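PDB 5G5G: putative xanthine dehydrogenase YAGS fad-binding subunit from Escherichia coli, which probably oxidises aldehydes as the molybdenum-binding subunit of a periplasmic aldehyde oxidase, holding a dioxothiomolybdenum ion and a pterin cytosine dinucleotide. Local coordinates for residues Y180-Q185 and G357-E362; I374-F379 and K415-T420; V602-M607 and A636-E641; M607-A612 and G628-G633; I702-Y707 and G711-D716. One frame throughout, in Å; residues are numbered along the deposited sequence.

Contacts 3 and 4 share Met607 and both pair strand 602-612 with helix 619-638; contact 4 is nested in the loop that contact 3 closes, their centres about 12 Å apart. Contact 5 touches both through Ile702, which meets Leu638 of contact 3. Contact 1, its centre about 12 Å from that of contact 5, joins it through the backbone of Thr181 and Arg715 and through Glu362 and Asn704, and packs on contact 3 through Gln185 and Ala636. Contact 2 touches none of the others. Two come within about 12 Å of the cofactors: the side chain of Gln185 is about 11 Å from the molybdenum ion, that of Met630 in contact 4 about 12 Å from the pterin.

Contact 1: residues Y180-Q185 and G357-E362; sequences YTTPDQ and GLMALE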
# COMPACT_ATOMS: atom_id res chain seq x y z
N TYR C 180 -8.31 8.64 -22.87
CA TYR C 180 -8.21 8.40 -21.43
C TYR C 180 -6.75 8.08 -21.07
O TYR C 180 -5.98 7.55 -21.87
CB TYR C 180 -9.10 7.24 -20.96
CG TYR C 180 -10.52 7.36 -21.41
CD1 TYR C 180 -10.90 6.95 -22.71
CD2 TYR C 180 -11.50 7.88 -20.59
CE1 TYR C 180 -12.21 7.09 -23.12
CE2 TYR C 180 -12.81 8.02 -21.01
CZ TYR C 180 -13.16 7.61 -22.28
OH TYR C 180 -14.44 7.81 -22.75
N THR C 181 -6.37 8.46 -19.86
CA THR C 181 -5.05 8.09 -19.34
C THR C 181 -5.15 7.47 -17.96
O THR C 181 -6.01 7.86 -17.14
CB THR C 181 -4.03 9.26 -19.31
OG1 THR C 181 -4.47 10.28 -18.40
CG2 THR C 181 -3.88 9.86 -20.66
N THR C 182 -4.21 6.56 -17.73
CA THR C 182 -3.93 5.98 -16.39
C THR C 182 -2.44 6.15 -16.11
O THR C 182 -1.63 6.04 -17.01
CB THR C 182 -4.29 4.54 -16.29
OG1 THR C 182 -3.48 3.74 -17.18
CG2 THR C 182 -5.74 4.34 -16.67
N PRO C 183 -2.11 6.42 -14.86
CA PRO C 183 -0.73 6.68 -14.51
C PRO C 183 0.03 5.39 -14.21
O PRO C 183 -0.57 4.29 -14.07
CB PRO C 183 -0.89 7.50 -13.18
CG PRO C 183 -2.06 6.90 -12.54
CD PRO C 183 -2.99 6.53 -13.68
N ASP C 184 1.36 5.53 -14.08
CA ASP C 184 2.13 4.46 -13.52
C ASP C 184 1.65 4.18 -12.09
O ASP C 184 1.31 5.11 -11.31
CB ASP C 184 3.62 4.84 -13.54
CG ASP C 184 4.11 5.13 -14.94
OD1 ASP C 184 4.33 4.16 -15.67
OD2 ASP C 184 4.29 6.35 -15.26
N GLN C 185 1.53 2.90 -11.75
CA GLN C 185 1.10 2.50 -10.41
C GLN C 185 2.09 1.53 -9.79
O GLN C 185 2.82 0.80 -10.49
CB GLN C 185 -0.34 1.88 -10.41
CG GLN C 185 -1.38 2.83 -10.99
CD GLN C 185 -2.73 2.17 -11.29
OE1 GLN C 185 -2.82 0.97 -11.44
NE2 GLN C 185 -3.78 3.01 -11.45
N GLY C 357 -7.44 -1.00 -18.97
CA GLY C 357 -8.32 -1.04 -20.13
C GLY C 357 -9.76 -0.75 -19.77
O GLY C 357 -10.44 0.01 -20.46
N LEU C 358 -10.25 -1.40 -18.71
CA LEU C 358 -11.62 -1.13 -18.22
C LEU C 358 -11.73 0.22 -17.57
O LEU C 358 -12.82 0.81 -17.60
CB LEU C 358 -12.07 -2.24 -17.24
CG LEU C 358 -12.24 -3.60 -17.94
CD1 LEU C 358 -12.23 -4.70 -16.89
CD2 LEU C 358 -13.56 -3.63 -18.69
N MET C 359 -10.64 0.74 -17.01
CA MET C 359 -10.69 2.13 -16.48
C MET C 359 -11.08 3.13 -17.60
O MET C 359 -11.79 4.09 -17.33
CB MET C 359 -9.37 2.54 -15.86
CG MET C 359 -9.15 1.97 -14.47
SD MET C 359 -7.48 2.08 -13.83
CE MET C 359 -7.49 3.74 -13.21
N ALA C 360 -10.66 2.84 -18.82
CA ALA C 360 -11.05 3.60 -20.01
C ALA C 360 -12.39 3.12 -20.62
O ALA C 360 -13.29 3.95 -20.81
CB ALA C 360 -9.95 3.57 -21.04
N LEU C 361 -12.48 1.84 -21.00
CA LEU C 361 -13.63 1.36 -21.71
C LEU C 361 -14.94 1.62 -20.97
O LEU C 361 -15.96 1.99 -21.61
CB LEU C 361 -13.49 -0.15 -22.05
CG LEU C 361 -14.69 -0.84 -22.65
CD1 LEU C 361 -14.97 -0.21 -24.03
CD2 LEU C 361 -14.38 -2.32 -22.78
N GLU C 362 -14.94 1.40 -19.66
CA GLU C 362 -16.18 1.49 -18.87
C GLU C 362 -16.64 2.92 -18.59
O GLU C 362 -17.82 3.15 -18.36
CB GLU C 362 -16.04 0.65 -17.58
CG GLU C 362 -15.88 -0.82 -17.92
CD GLU C 362 -17.11 -1.40 -18.64
OE1 GLU C 362 -18.22 -1.32 -18.06
OE2 GLU C 362 -16.96 -1.97 -19.78
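Ala360 meets Tyr180 twice. Its methyl CB packs against Tyr180 CB at 3.8 Å, and its carbonyl oxygen O sits over the centre of one face of the tyrosine ring, 3.9 Å above the plane. One residue back along the helix, Met359 crosses to Thr182 and brings its thioether alongside the threonine methyl, with Met359 CE 3.9 Å from Thr182 CG2. The turn at the end of the methionine chain (chi3 83°) sets CE there and also near Gln185, which comes from the opposite direction, its NE2 4.2 Å from Met359 CE. No hydrogen bond joins the two segments, so the polar ends find their partners further out. Tyr180 OH bonds to Glu367 of helix 354-372, which fixes the far end of the ring. Thr182 OG1 bonds to Thr285 on strand 285-293, turning CG2 to Met359, and Gln185 OE1 accepts from Arg282. Strand 174-182 is the last regular strand of its mixed sheet, paired with strand 285-293 and bonded on its far side, at Thr181, to Arg715 and Tyr717. The arrangement is a helix packed against a sheet in the molybdopterin cofactor-binding domain, with helix 354-372 lying over both strands.

Contact 2: residues I374-F379 and K415-T420; sequences IDPVEF and KQRNAT
Two first torsions near 180° bring Asp375 and Arg417 to each other: Asp375 swings CG opposite its backbone N (chi1 172°), and Arg417 starts equally extended before bending at chi3 (78°) to turn its guanidinium to the start of helix 376-382. The carboxylate and guanidinium do not meet squarely. Their planes are 83° apart, and Asp375 OD2 lies 3.9 Å from Arg417 NH2, well out of the guanidinium plane, so this long salt bridge is a matter of charge, with no N-H aimed at the oxygen. A water makes the directed link, donating to Asp375 OD2 at 2.7 Å and accepting from Arg417 NH2 at 3.0 Å. OD2 also takes a hydrogen bond from Trp414 NE1. The other oxygen, OD1, serves the helix: it accepts from Glu378 N at 3.0 Å through its anti lone pair, nearly straight, and weakly from Val377 N. Pro376 adds an apolar touch, with its CD 3.9 Å from Arg417 NH2. Over one face of the guanidinium, toward the rim, lies Ala419 CA, carried there by a loop in which Asn418 OD1 accepts from Thr420 N in an Asx turn. With only the methyl of an alanine at Asp375, the N-H of Glu378 is likely to lose its cap, that of Val377 its weak bond, and Arg417 and Trp414 the anion they share. This is a helix N-cap followed by proline in the first turn, here also tying the helix to the loop that follows helix 401-412.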
# COMPACT_ATOMS: atom_id res chain seq x y z
N ILE C 374 -29.85 5.80 -22.97
CA ILE C 374 -30.15 4.44 -22.48
C ILE C 374 -29.47 4.29 -21.15
O ILE C 374 -28.32 4.64 -21.01
CB ILE C 374 -29.65 3.38 -23.49
CG1 ILE C 374 -30.38 3.58 -24.85
CG2 ILE C 374 -29.84 1.97 -22.95
CD1 ILE C 374 -29.85 2.66 -25.94
N ASP C 375 -30.19 3.76 -20.16
CA ASP C 375 -29.62 3.43 -18.85
C ASP C 375 -28.36 2.58 -19.04
O ASP C 375 -28.34 1.65 -19.82
CB ASP C 375 -30.65 2.68 -17.99
CG ASP C 375 -30.07 2.14 -16.72
OD1 ASP C 375 -29.55 1.01 -16.77
OD2 ASP C 375 -30.11 2.84 -15.69
N PRO C 376 -27.28 2.90 -18.31
CA PRO C 376 -26.01 2.22 -18.59
C PRO C 376 -25.99 0.72 -18.26
O PRO C 376 -25.20 -0.03 -18.84
CB PRO C 376 -24.97 2.99 -17.73
CG PRO C 376 -25.78 3.75 -16.77
CD PRO C 376 -27.14 3.99 -17.36
N VAL C 377 -26.84 0.28 -17.35
CA VAL C 377 -26.98 -1.18 -17.09
C VAL C 377 -27.67 -1.80 -18.28
O VAL C 377 -27.18 -2.75 -18.84
CB VAL C 377 -27.75 -1.48 -15.80
CG1 VAL C 377 -28.05 -2.97 -15.68
CG2 VAL C 377 -27.01 -0.95 -14.58
N GLU C 378 -28.81 -1.24 -18.69
CA GLU C 378 -29.53 -1.76 -19.86
C GLU C 378 -28.70 -1.74 -21.13
O GLU C 378 -28.81 -2.62 -21.97
CB GLU C 378 -30.83 -0.98 -20.10
CG GLU C 378 -31.91 -1.27 -19.04
CD GLU C 378 -32.32 -2.76 -18.94
OE1 GLU C 378 -32.27 -3.54 -19.93
OE2 GLU C 378 -32.70 -3.15 -17.83
N PHE C 379 -27.85 -0.71 -21.26
CA PHE C 379 -27.00 -0.59 -22.43
C PHE C 379 -26.03 -1.75 -22.55
O PHE C 379 -25.82 -2.24 -23.62
CB PHE C 379 -26.22 0.75 -22.40
CG PHE C 379 -25.46 1.02 -23.66
CD1 PHE C 379 -26.11 1.47 -24.80
CD2 PHE C 379 -24.08 0.85 -23.71
CE1 PHE C 379 -25.42 1.73 -25.97
CE2 PHE C 379 -23.38 1.16 -24.87
CZ PHE C 379 -24.04 1.59 -26.00
N LYS C 415 -32.27 1.69 -9.46
CA LYS C 415 -33.35 2.52 -9.96
C LYS C 415 -33.60 3.80 -9.16
O LYS C 415 -34.26 4.71 -9.64
CB LYS C 415 -34.62 1.68 -10.18
CG LYS C 415 -34.40 0.70 -11.34
CD LYS C 415 -35.66 0.31 -12.08
CE LYS C 415 -35.36 -0.62 -13.24
NZ LYS C 415 -35.32 -2.04 -12.76
N GLN C 416 -33.03 3.91 -7.98
CA GLN C 416 -33.19 5.11 -7.19
C GLN C 416 -32.15 6.23 -7.57
O GLN C 416 -32.24 7.36 -7.08
CB GLN C 416 -33.26 4.69 -5.68
CG GLN C 416 -34.68 4.12 -5.26
CD GLN C 416 -35.13 2.73 -5.86
OE1 GLN C 416 -34.63 1.66 -5.47
NE2 GLN C 416 -36.13 2.76 -6.77
N ARG C 417 -31.21 5.92 -8.47
CA ARG C 417 -30.29 6.91 -9.07
C ARG C 417 -31.08 7.99 -9.84
O ARG C 417 -32.02 7.69 -10.58
CB ARG C 417 -29.34 6.23 -10.06
CG ARG C 417 -28.33 7.17 -10.73
CD ARG C 417 -27.55 6.46 -11.83
NE ARG C 417 -28.41 6.37 -13.01
CZ ARG C 417 -28.10 6.69 -14.27
NH1 ARG C 417 -26.92 7.07 -14.66
NH2 ARG C 417 -29.04 6.56 -15.19
N ASN C 418 -30.67 9.23 -9.65
CA ASN C 418 -31.13 10.31 -10.46
C ASN C 418 -30.22 10.33 -11.67
O ASN C 418 -29.01 10.54 -11.53
CB ASN C 418 -31.04 11.62 -9.69
CG ASN C 418 -31.78 12.75 -10.40
OD1 ASN C 418 -31.86 12.79 -11.63
ND2 ASN C 418 -32.37 13.64 -9.61
N ALA C 419 -30.80 10.10 -12.85
CA ALA C 419 -30.03 10.06 -14.10
C ALA C 419 -29.55 11.44 -14.57
O ALA C 419 -28.63 11.53 -15.37
CB ALA C 419 -30.88 9.42 -15.19
N THR C 420 -30.12 12.51 -14.06
CA THR C 420 -29.58 13.83 -14.34
C THR C 420 -28.47 14.07 -13.31
O THR C 420 -28.76 14.07 -12.08
CB THR C 420 -30.64 14.92 -14.23
OG1 THR C 420 -31.70 14.62 -15.17
CG2 THR C 420 -30.06 16.28 -14.58
O HOH W 1 -31.56 5.01 -15.07

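Contact 3: residues V602-M607 and A636-E641; sequences VRVRRM and AALMEE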
# COMPACT_ATOMS: atom_id res chain seq x y z
N VAL C 602 -13.32 13.56 -2.71
CA VAL C 602 -14.13 12.42 -3.10
C VAL C 602 -14.07 11.34 -2.02
O VAL C 602 -12.97 10.92 -1.62
CB VAL C 602 -13.71 11.84 -4.45
CG1 VAL C 602 -14.72 10.81 -4.89
CG2 VAL C 602 -13.58 12.92 -5.50
N ARG C 603 -15.23 10.86 -1.61
CA ARG C 603 -15.30 9.87 -0.53
C ARG C 603 -16.34 8.82 -0.97
O ARG C 603 -17.48 9.15 -1.37
CB ARG C 603 -15.71 10.52 0.81
CG ARG C 603 -14.72 11.56 1.32
CD ARG C 603 -13.44 10.99 1.87
NE ARG C 603 -12.58 12.09 2.30
CZ ARG C 603 -11.53 12.59 1.64
NH1 ARG C 603 -11.11 12.10 0.48
NH2 ARG C 603 -10.84 13.59 2.17
N VAL C 604 -15.93 7.57 -0.94
CA VAL C 604 -16.83 6.51 -1.34
C VAL C 604 -17.77 6.17 -0.21
O VAL C 604 -17.35 5.96 0.92
CB VAL C 604 -16.07 5.28 -1.79
CG1 VAL C 604 -17.01 4.20 -2.37
CG2 VAL C 604 -15.03 5.69 -2.84
N ARG C 605 -19.06 6.05 -0.54
CA ARG C 605 -20.11 5.79 0.43
C ARG C 605 -20.60 4.36 0.54
O ARG C 605 -20.94 3.94 1.64
CB ARG C 605 -21.30 6.68 0.17
CG ARG C 605 -20.95 8.14 0.46
CD ARG C 605 -21.87 9.11 -0.26
NE ARG C 605 -23.26 9.03 0.21
CZ ARG C 605 -23.82 9.82 1.13
NH1 ARG C 605 -23.14 10.78 1.71
NH2 ARG C 605 -25.10 9.66 1.43
N ARG C 606 -20.61 3.62 -0.58
CA ARG C 606 -21.09 2.26 -0.63
C ARG C 606 -20.53 1.63 -1.89
O ARG C 606 -20.49 2.29 -2.94
CB ARG C 606 -22.61 2.31 -0.67
CG ARG C 606 -23.30 1.00 -0.52
CD ARG C 606 -24.78 1.27 -0.22
NE ARG C 606 -25.45 2.28 -1.06
CZ ARG C 606 -26.40 2.04 -1.98
NH1 ARG C 606 -26.79 0.81 -2.26
NH2 ARG C 606 -26.97 3.02 -2.64
N MET C 607 -20.09 0.37 -1.77
CA MET C 607 -19.68 -0.42 -2.94
C MET C 607 -20.29 -1.80 -2.92
O MET C 607 -20.34 -2.43 -1.86
CB MET C 607 -18.15 -0.54 -2.99
CG MET C 607 -17.42 0.78 -2.94
SD MET C 607 -15.63 0.51 -2.91
CE MET C 607 -15.34 -0.02 -4.57
N ALA C 636 -6.75 3.30 -7.16
CA ALA C 636 -6.54 3.60 -8.55
C ALA C 636 -7.43 4.70 -9.04
O ALA C 636 -6.99 5.54 -9.85
CB ALA C 636 -6.69 2.34 -9.41
N ALA C 637 -8.66 4.74 -8.54
CA ALA C 637 -9.60 5.73 -9.01
C ALA C 637 -9.32 7.12 -8.43
O ALA C 637 -9.57 8.13 -9.14
CB ALA C 637 -11.05 5.33 -8.71
N LEU C 638 -8.91 7.18 -7.15
CA LEU C 638 -8.98 8.40 -6.39
C LEU C 638 -7.71 9.02 -5.88
O LEU C 638 -7.71 10.20 -5.51
CB LEU C 638 -9.93 8.23 -5.22
CG LEU C 638 -11.36 7.91 -5.62
CD1 LEU C 638 -12.27 7.78 -4.43
CD2 LEU C 638 -11.95 8.97 -6.54
N MET C 639 -6.64 8.25 -5.83
CA MET C 639 -5.43 8.74 -5.14
C MET C 639 -4.09 8.23 -5.63
O MET C 639 -3.10 8.94 -5.45
CB MET C 639 -5.58 8.49 -3.62
CG MET C 639 -5.75 7.02 -3.27
SD MET C 639 -6.03 6.70 -1.50
CE MET C 639 -7.76 7.06 -1.32
N GLU C 640 -4.02 7.05 -6.25
CA GLU C 640 -2.73 6.44 -6.61
C GLU C 640 -2.14 6.98 -7.89
O GLU C 640 -2.79 7.02 -8.96
CB GLU C 640 -2.92 4.94 -6.76
CG GLU C 640 -3.07 4.22 -5.48
CD GLU C 640 -3.19 2.71 -5.57
OE1 GLU C 640 -2.40 2.05 -6.32
OE2 GLU C 640 -4.03 2.15 -4.83
N GLU C 641 -0.92 7.48 -7.81
CA GLU C 641 -0.17 7.86 -9.00
C GLU C 641 1.32 7.95 -8.65
O GLU C 641 1.68 8.64 -7.72
CB GLU C 641 -0.65 9.21 -9.53
CG GLU C 641 0.30 9.86 -10.52
CD GLU C 641 -0.30 11.03 -11.29
OE1 GLU C 641 -1.39 11.54 -10.91
OE2 GLU C 641 0.34 11.44 -12.29
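Leu638, in the last turn of helix 619-638, spreads its two methyls over two valines of the strand. CD2 goes to Val602 CG1 at 3.7 Å, and CD1 lies 3.8 Å from Val604 CG2 while staying within 3.9 Å of Val602 CG1. The leucine therefore rides over both residues, crossing Val602 at about a right angle and Val604 more obliquely. With chi1 at -61° and chi2 extended, both methyls reach the strand. Behind this tight patch, Ile702 and Val706 of helix 698-710 close in on Leu638 and Val602. Helix 619-638, followed by a long excursion with two short strands, links strand 602-612 to its parallel neighbour 669-674 in a beta-alpha-beta crossover, and these methyls pack the far end of the helix onto the start of the first strand. Cutting Leu638 back to an alanine is likely to open a gap there, the methyls of Val602 and Val604 losing their apolar partner. The looser side of the strand carries arginines, partly exposed. Arg603, its CB directed away from the helix, folds back so that NH1 donates to Val602 O at 3.0 Å from above the carbonyl plane, and the same guanidinium bonds to the backbone of another protein chain. Further along, Arg605 and Arg606 both face Glu592 in a classic beta bulge, each with a salt bridge to it.

Contact 4: residues M607-A612 and G628-G633; sequences MLAVCA and GAMTMG
Thr631 OG1, beside the Met630 that carries this contact to Met607, is held from two sides of the fold: it bonds to Ile627 O one turn back in its own helix and to Gln670 NE2 on strand 669-674. Across the contact itself nothing polar is shared, and the work falls to two methionines that reach toward each other, their ends overlapping so that each methyl lies at the other's CB. Met630 CE presses on Met607 CB at 3.4 Å, tighter than usual van der Waals contact, while Met607 CE returns to Met630 CB at 3.7 Å. Both chains run extended at chi2 and turn at chi3 (73° in Met607, 75° in Met630), and that final bend puts each methyl in its place. The same CE of Met630 also comes within 3.7 Å of Met607 O, and Met607 CE within 3.8 Å of Met630 O, so each methyl rests partly on the opposing backbone. Two residues along the strand, Ala609 points to the helix as well, and its small CB receives Met630 SD at 3.9 Å. The strand and helix segments approach to 10.0 Å between axes, at 125° between their directions. The CB of Leu608 points away from this helix, and its side chain touches Lys411 and Phe412 of helix 401-412, so strand 602-612 is sandwiched between two helices. Strand 584-596 borders it on one edge and strand 669-674 on the other, while Ser699 of helix 698-710 bonds to Gly633 O.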
# COMPACT_ATOMS: atom_id res chain seq x y z
N MET C 607 -20.09 0.37 -1.77
CA MET C 607 -19.68 -0.42 -2.94
C MET C 607 -20.29 -1.80 -2.92
O MET C 607 -20.34 -2.43 -1.86
CB MET C 607 -18.15 -0.54 -2.99
CG MET C 607 -17.42 0.78 -2.94
SD MET C 607 -15.63 0.51 -2.91
CE MET C 607 -15.34 -0.02 -4.57
N LEU C 608 -20.75 -2.25 -4.09
CA LEU C 608 -21.24 -3.60 -4.30
C LEU C 608 -20.51 -4.20 -5.49
O LEU C 608 -20.39 -3.56 -6.53
CB LEU C 608 -22.74 -3.64 -4.55
CG LEU C 608 -23.34 -4.99 -4.97
CD1 LEU C 608 -23.21 -6.02 -3.86
CD2 LEU C 608 -24.79 -4.83 -5.39
N ALA C 609 -20.00 -5.41 -5.35
CA ALA C 609 -19.50 -6.21 -6.48
C ALA C 609 -20.34 -7.50 -6.59
O ALA C 609 -20.46 -8.24 -5.61
CB ALA C 609 -18.06 -6.58 -6.29
N VAL C 610 -20.85 -7.78 -7.78
CA VAL C 610 -21.46 -9.04 -8.06
C VAL C 610 -20.57 -9.78 -9.08
O VAL C 610 -20.36 -9.31 -10.20
CB VAL C 610 -22.91 -8.90 -8.57
CG1 VAL C 610 -23.54 -10.26 -8.77
CG2 VAL C 610 -23.78 -8.04 -7.61
N CYS C 611 -20.05 -10.96 -8.68
CA CYS C 611 -19.06 -11.70 -9.45
C CYS C 611 -19.54 -13.07 -9.88
O CYS C 611 -20.23 -13.80 -9.10
CB CYS C 611 -17.83 -11.88 -8.57
SG CYS C 611 -17.09 -10.34 -8.11
N ALA C 612 -19.11 -13.45 -11.09
CA ALA C 612 -19.28 -14.79 -11.65
C ALA C 612 -17.90 -15.33 -12.00
O ALA C 612 -17.27 -14.91 -13.00
CB ALA C 612 -20.17 -14.73 -12.87
N GLY C 628 -10.82 -6.64 -1.09
CA GLY C 628 -9.44 -6.20 -1.19
C GLY C 628 -9.21 -5.53 -2.53
O GLY C 628 -8.52 -4.48 -2.67
N ALA C 629 -9.75 -6.17 -3.58
CA ALA C 629 -9.64 -5.62 -4.90
C ALA C 629 -10.46 -4.33 -5.07
O ALA C 629 -10.01 -3.41 -5.80
CB ALA C 629 -10.05 -6.66 -5.91
N MET C 630 -11.64 -4.30 -4.46
CA MET C 630 -12.46 -3.07 -4.40
C MET C 630 -11.66 -1.89 -3.79
O MET C 630 -11.64 -0.78 -4.34
CB MET C 630 -13.76 -3.27 -3.64
CG MET C 630 -14.74 -4.18 -4.43
SD MET C 630 -15.96 -5.04 -3.37
CE MET C 630 -17.03 -3.71 -2.99
N THR C 631 -10.95 -2.17 -2.69
CA THR C 631 -10.09 -1.19 -2.07
C THR C 631 -8.95 -0.74 -2.97
O THR C 631 -8.71 0.47 -3.12
CB THR C 631 -9.59 -1.79 -0.74
OG1 THR C 631 -10.75 -2.13 0.06
CG2 THR C 631 -8.70 -0.77 -0.05
N MET C 632 -8.29 -1.68 -3.65
CA MET C 632 -7.21 -1.31 -4.56
C MET C 632 -7.73 -0.51 -5.77
O MET C 632 -7.07 0.43 -6.25
CB MET C 632 -6.48 -2.59 -4.99
CG MET C 632 -5.22 -2.36 -5.74
SD MET C 632 -4.30 -3.94 -5.82
CE MET C 632 -3.55 -4.05 -4.23
N GLY C 633 -8.95 -0.81 -6.20
CA GLY C 633 -9.61 -0.02 -7.23
C GLY C 633 -9.99 1.38 -6.78
O GLY C 633 -10.00 2.33 -7.58

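Contact 5: residues I702-Y707 and G711-D716; sequences IANAVY and GIRVRD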
# COMPACT_ATOMS: atom_id res chain seq x y z
N ILE C 702 -16.36 3.96 -9.95
CA ILE C 702 -16.18 5.17 -9.15
C ILE C 702 -16.17 6.46 -10.01
O ILE C 702 -16.81 7.46 -9.66
CB ILE C 702 -14.89 5.03 -8.31
CG1 ILE C 702 -15.07 3.84 -7.35
CG2 ILE C 702 -14.55 6.34 -7.57
CD1 ILE C 702 -13.75 3.45 -6.70
N ALA C 703 -15.41 6.47 -11.08
CA ALA C 703 -15.41 7.61 -12.00
C ALA C 703 -16.81 7.96 -12.52
O ALA C 703 -17.19 9.14 -12.50
CB ALA C 703 -14.49 7.34 -13.20
N ASN C 704 -17.58 6.94 -12.91
CA ASN C 704 -18.91 7.12 -13.41
C ASN C 704 -19.84 7.69 -12.29
O ASN C 704 -20.72 8.49 -12.56
CB ASN C 704 -19.42 5.83 -13.95
CG ASN C 704 -18.73 5.40 -15.27
OD1 ASN C 704 -18.14 6.20 -15.97
ND2 ASN C 704 -18.85 4.15 -15.60
N ALA C 705 -19.62 7.25 -11.05
CA ALA C 705 -20.35 7.79 -9.89
C ALA C 705 -20.00 9.23 -9.62
O ALA C 705 -20.86 10.02 -9.28
CB ALA C 705 -20.10 6.92 -8.63
N VAL C 706 -18.71 9.58 -9.73
CA VAL C 706 -18.31 10.99 -9.65
C VAL C 706 -18.96 11.86 -10.72
O VAL C 706 -19.43 12.97 -10.43
CB VAL C 706 -16.77 11.15 -9.68
CG1 VAL C 706 -16.37 12.61 -9.84
CG2 VAL C 706 -16.10 10.52 -8.43
N TYR C 707 -19.02 11.34 -11.95
CA TYR C 707 -19.74 12.03 -13.00
C TYR C 707 -21.22 12.23 -12.61
O TYR C 707 -21.78 13.33 -12.76
CB TYR C 707 -19.66 11.33 -14.35
CG TYR C 707 -20.54 12.01 -15.38
CD1 TYR C 707 -20.21 13.27 -15.86
CD2 TYR C 707 -21.71 11.42 -15.85
CE1 TYR C 707 -21.02 13.94 -16.78
CE2 TYR C 707 -22.50 12.09 -16.77
CZ TYR C 707 -22.15 13.34 -17.22
OH TYR C 707 -22.92 13.99 -18.12
N GLY C 711 -21.65 16.01 -12.60
CA GLY C 711 -21.68 16.35 -14.00
C GLY C 711 -20.33 16.56 -14.68
O GLY C 711 -20.31 17.10 -15.78
N ILE C 712 -19.23 16.20 -14.03
CA ILE C 712 -17.88 16.42 -14.55
C ILE C 712 -17.24 15.09 -14.95
O ILE C 712 -17.04 14.17 -14.09
CB ILE C 712 -16.98 17.14 -13.50
CG1 ILE C 712 -17.66 18.37 -12.92
CG2 ILE C 712 -15.57 17.40 -14.09
CD1 ILE C 712 -17.00 18.87 -11.63
N ARG C 713 -16.92 14.95 -16.25
CA ARG C 713 -16.16 13.79 -16.71
C ARG C 713 -14.68 14.03 -16.54
O ARG C 713 -14.18 15.09 -16.94
CB ARG C 713 -16.40 13.52 -18.18
CG ARG C 713 -17.79 13.09 -18.51
CD ARG C 713 -17.99 11.63 -18.19
NE ARG C 713 -19.32 11.25 -18.66
CZ ARG C 713 -19.91 10.09 -18.37
NH1 ARG C 713 -19.34 9.20 -17.58
NH2 ARG C 713 -21.12 9.86 -18.85
N VAL C 714 -13.99 13.12 -15.90
CA VAL C 714 -12.55 13.23 -15.78
C VAL C 714 -11.97 11.96 -16.40
O VAL C 714 -12.26 10.82 -15.95
CB VAL C 714 -12.12 13.33 -14.31
CG1 VAL C 714 -10.59 13.38 -14.19
CG2 VAL C 714 -12.80 14.53 -13.66
N ARG C 715 -11.12 12.14 -17.41
CA ARG C 715 -10.64 10.98 -18.18
C ARG C 715 -9.17 10.66 -17.94
O ARG C 715 -8.64 9.74 -18.54
CB ARG C 715 -10.92 11.23 -19.67
CG ARG C 715 -12.37 11.55 -19.98
CD ARG C 715 -12.61 11.57 -21.47
NE ARG C 715 -14.00 11.86 -21.73
CZ ARG C 715 -14.55 13.07 -21.73
NH1 ARG C 715 -13.80 14.16 -21.56
NH2 ARG C 715 -15.84 13.20 -21.98
N ASP C 716 -8.51 11.45 -17.10
CA ASP C 716 -7.13 11.23 -16.67
C ASP C 716 -7.15 10.88 -15.17
O ASP C 716 -7.46 11.70 -14.32
CB ASP C 716 -6.20 12.42 -16.99
CG ASP C 716 -6.62 13.70 -16.30
OD1 ASP C 716 -7.77 14.11 -16.52
OD2 ASP C 716 -5.79 14.29 -15.55
O HOH W 2 -15.82 11.72 -13.19
O HOH W 3 -17.22 8.93 -15.80
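Tyr707 has the largest share of the contact, lying flat under the guanidinium of Arg713. The two planes are only 6° apart and their centres 3.6 Å, with Arg713 CZ 21° off the ring normal, a cation-pi stack in which NH2 comes nearest, 3.3 Å from Tyr707 CE2. Arg713 folds over the ring because its chain bends at chi2 (-79°), which also brings CD over the same face as a CH-pi contact. The edge of the guanidinium is used as well: a water accepts from Arg713 NH1 at 2.8 Å and donates to Asn704 OD1 at 2.9 Å. Two acids of helix 354-372 fix the stack from outside, for Glu370 bonds to both Tyr707 OH and Arg713 NH2, and Asp366 forms a salt bridge with NH1. Gly711, the third large contributor, gives its N to Tyr707 O at 2.7 Å. It is the first residue beyond helical geometry and has positive phi, which favours glycine. A second water joins Ala703 O to Ile712 O. The result is a helix C-terminus ended at a glycine, after which the chain turns back obliquely across the side of helix 698-710 with an arginine stacked on the helix's own tyrosine.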